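Local coordinates for lumazine protein (Photobacterium kishitanii, PDB 3A3B) that binds a lumazine derivative or flavins and probably acts as an antenna that shifts luciferase bioluminescence to shorter wavelength, at residues T21-I26 against V58-I63. Numbering follows the deposited sequence.
With FMN (flavin mononucleotide), chain C.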
loop_
_atom_site.group_PDB
_atom_site.type_symbol
_atom_site.label_atom_id
_atom_site.label_comp_id
_atom_site.label_asym_id
_atom_site.label_seq_id
_atom_site.Cartn_x
_atom_site.Cartn_y
_atom_site.Cartn_z
ATOM N N THR A 21 -15.805 8.621 -7.844
ATOM C CA THR A 21 -15.354 8.763 -6.472
ATOM C C THR A 21 -15.849 7.521 -5.732
ATOM O O THR A 21 -16.876 6.930 -6.087
ATOM C CB THR A 21 -15.938 10.041 -5.796
ATOM O OG1 THR A 21 -15.503 11.218 -6.497
ATOM C CG2 THR A 21 -15.456 10.165 -4.387
ATOM N N GLN A 22 -15.108 7.120 -4.696
ATOM C CA GLN A 22 -15.527 6.050 -3.816
ATOM C C GLN A 22 -15.158 6.437 -2.412
ATOM O O GLN A 22 -14.078 6.954 -2.194
ATOM C CB GLN A 22 -14.816 4.728 -4.140
ATOM C CG GLN A 22 -15.151 4.123 -5.511
ATOM C CD GLN A 22 -14.404 2.824 -5.764
ATOM O OE1 GLN A 22 -13.653 2.351 -4.916
ATOM N NE2 GLN A 22 -14.579 2.258 -6.956
ATOM N N ARG A 23 -16.062 6.182 -1.478
ATOM C CA ARG A 23 -15.780 6.370 -0.061
ATOM C C ARG A 23 -15.505 5.008 0.574
ATOM O O ARG A 23 -16.365 4.113 0.566
ATOM C CB ARG A 23 -16.938 7.055 0.644
ATOM C CG ARG A 23 -16.668 7.278 2.117
ATOM C CD ARG A 23 -17.555 8.301 2.772
ATOM N NE ARG A 23 -17.239 9.670 2.407
ATOM C CZ ARG A 23 -17.694 10.734 3.060
ATOM N NH1 ARG A 23 -18.479 10.565 4.122
ATOM N NH2 ARG A 23 -17.377 11.952 2.647
ATOM N N HIS A 24 -14.298 4.859 1.120
ATOM C CA HIS A 24 -13.921 3.623 1.848
ATOM C C HIS A 24 -13.953 3.898 3.342
ATOM O O HIS A 24 -13.296 4.840 3.795
ATOM C CB HIS A 24 -12.511 3.192 1.420
ATOM C CG HIS A 24 -12.442 2.631 0.026
ATOM N ND1 HIS A 24 -13.079 3.218 -1.050
ATOM C CD2 HIS A 24 -11.792 1.554 -0.469
ATOM C CE1 HIS A 24 -12.821 2.526 -2.148
ATOM N NE2 HIS A 24 -12.062 1.503 -1.817
ATOM N N GLY A 25 -14.696 3.081 4.079
ATOM C CA GLY A 25 -14.738 3.073 5.537
ATOM C C GLY A 25 -13.817 1.948 5.950
ATOM O O GLY A 25 -14.000 0.798 5.525
ATOM N N ILE A 26 -12.800 2.266 6.721
ATOM C CA ILE A 26 -11.787 1.244 7.059
ATOM C C ILE A 26 -11.707 1.071 8.562
ATOM O O ILE A 26 -11.485 2.050 9.276
ATOM C CB ILE A 26 -10.376 1.635 6.474
ATOM C CG1 ILE A 26 -10.466 1.785 4.955
ATOM C CG2 ILE A 26 -9.290 0.581 6.900
ATOM C CD1 ILE A 26 -9.198 2.207 4.275
ATOM N N VAL A 58 -14.185 2.936 12.753
ATOM C CA VAL A 58 -14.232 3.033 11.283
ATOM C C VAL A 58 -13.829 4.403 10.783
ATOM O O VAL A 58 -14.429 5.434 11.165
ATOM C CB VAL A 58 -15.624 2.599 10.710
ATOM C CG1 VAL A 58 -15.609 2.594 9.162
ATOM C CG2 VAL A 58 -16.000 1.227 11.208
ATOM N N VAL A 59 -12.772 4.435 9.941
ATOM C CA VAL A 59 -12.209 5.664 9.435
ATOM C C VAL A 59 -12.501 5.742 7.920
ATOM O O VAL A 59 -12.238 4.802 7.151
ATOM C CB VAL A 59 -10.672 5.760 9.726
ATOM C CG1 VAL A 59 -10.120 7.040 9.189
ATOM C CG2 VAL A 59 -10.339 5.675 11.320
ATOM N N TYR A 60 -13.036 6.869 7.478
ATOM C CA TYR A 60 -13.475 6.993 6.093
ATOM C C TYR A 60 -12.575 7.929 5.308
ATOM O O TYR A 60 -12.040 8.893 5.846
ATOM C CB TYR A 60 -14.903 7.554 6.023
ATOM C CG TYR A 60 -15.980 6.632 6.531
ATOM C CD1 TYR A 60 -16.698 5.810 5.656
ATOM C CD2 TYR A 60 -16.306 6.607 7.887
ATOM C CE1 TYR A 60 -17.756 4.943 6.166
ATOM C CE2 TYR A 60 -17.317 5.764 8.387
ATOM C CZ TYR A 60 -18.034 4.955 7.527
ATOM O OH TYR A 60 -19.046 4.166 8.060
ATOM N N PHE A 61 -12.426 7.639 4.030
ATOM C CA PHE A 61 -11.576 8.412 3.103
ATOM C C PHE A 61 -12.374 8.496 1.832
ATOM O O PHE A 61 -13.068 7.590 1.529
ATOM C CB PHE A 61 -10.299 7.614 2.808
ATOM C CG PHE A 61 -9.443 7.392 4.008
ATOM C CD1 PHE A 61 -8.457 8.350 4.361
ATOM C CD2 PHE A 61 -9.591 6.220 4.786
ATOM C CE1 PHE A 61 -7.634 8.170 5.499
ATOM C CE2 PHE A 61 -8.792 6.022 5.929
ATOM C CZ PHE A 61 -7.810 6.989 6.280
ATOM N N ASP A 62 -12.306 9.601 1.115
ATOM C CA ASP A 62 -12.929 9.684 -0.222
ATOM C C ASP A 62 -11.827 9.489 -1.239
ATOM O O ASP A 62 -10.849 10.187 -1.212
ATOM C CB ASP A 62 -13.573 11.057 -0.465
ATOM C CG ASP A 62 -14.904 11.210 0.239
ATOM O OD1 ASP A 62 -15.732 10.274 0.219
ATOM O OD2 ASP A 62 -15.128 12.293 0.796
ATOM N N ILE A 63 -11.975 8.509 -2.102
ATOM C CA ILE A 63 -10.966 8.304 -3.132
ATOM C C ILE A 63 -11.531 8.954 -4.366
ATOM O O ILE A 63 -12.514 8.472 -4.927
ATOM C CB ILE A 63 -10.723 6.788 -3.484
ATOM C CG1 ILE A 63 -10.586 5.878 -2.231
ATOM C CG2 ILE A 63 -9.518 6.659 -4.469
ATOM C CD1 ILE A 63 -9.584 6.353 -1.261
HETATM N N1 FMN C . -6.378 11.667 -3.113
HETATM C C2 FMN C . -7.624 11.185 -2.937
HETATM O O2 FMN C . -8.153 10.557 -3.830
HETATM N N3 FMN C . -8.280 11.428 -1.752
HETATM C C4 FMN C . -7.670 12.112 -0.736
HETATM O O4 FMN C . -8.202 12.058 0.383
HETATM C C4A FMN C . -6.391 12.610 -0.928
HETATM N N5 FMN C . -5.726 13.350 0.024
HETATM C C5A FMN C . -4.434 13.790 -0.236
HETATM C C6 FMN C . -3.779 14.544 0.722
HETATM C C7 FMN C . -2.495 15.046 0.542
HETATM C C7M FMN C . -1.993 16.130 1.478
HETATM C C8 FMN C . -1.857 14.798 -0.668
HETATM C C8M FMN C . -0.508 15.428 -0.917
HETATM C C9 FMN C . -2.506 14.047 -1.671
HETATM C C9A FMN C . -3.806 13.533 -1.447
HETATM N N10 FMN C . -4.484 12.830 -2.405
HETATM C C10 FMN C . -5.747 12.369 -2.143
HETATM C "C1'" FMN C . -3.886 12.505 -3.759
HETATM C "C2'" FMN C . -3.259 11.091 -3.812
HETATM O "O2'" FMN C . -2.226 10.965 -2.860
HETATM C "C3'" FMN C . -2.656 10.939 -5.210
HETATM O "O3'" FMN C . -3.727 11.114 -6.116
HETATM C "C4'" FMN C . -1.952 9.594 -5.495
HETATM O "O4'" FMN C . -0.986 9.285 -4.545
HETATM C "C5'" FMN C . -0.884 9.850 -6.540
HETATM O "O5'" FMN C . -1.425 9.660 -7.768
HETATM P P FMN C . -1.540 10.887 -8.850
HETATM O O1P FMN C . -1.821 10.031 -10.062
HETATM O O2P FMN C . -0.308 11.776 -8.982
HETATM O O3P FMN C . -2.732 11.743 -8.458
#
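Strands 22-26 and 58-63 run antiparallel, their axes 4.2 Å apart at the closest, joined through the hydrogen-bonded pairs Gln22-Ile63, His24-Phe61 and Ile26-Val59; they are neighbours in the six-stranded antiparallel barrel of the first lumazine-binding repeat. At the non-hydrogen-bonded pair between the first two, Arg23 grips Asp62 side-on in a salt bridge. Arg23 NE donates to Asp62 OD1 at 2.7 Å, almost straight at 172°, while Arg23 NH2 takes Asp62 OD2 at 2.9 Å. A bend in the arginine chain (chi3 -74°) turns the guanidinium edge to the carboxylate, whose plane is tilted 34° from its own. On the same face, Gly25 lets the Tyr60 ring lie over the backbone, Gly25 CA standing 3.4 Å from Tyr60 CD1; Arg53 adds a cation-pi contact to this ring. The other face is buried, which suits apolar Ile26, Phe61 and Ile63; of His24, NE2 is hydrogen-bonded elsewhere but ND1 has no partner. Ile63 CG1 lies over a face of the His24 ring, 4.2 Å from its centroid, a CH-pi contact. The Ile26 and Phe61 side chains cross at about a right angle. With its side chain engaged by Arg23, Asp62 serves the flavin through its backbone: FMN N3 donates to Asp62 O at 2.9 Å.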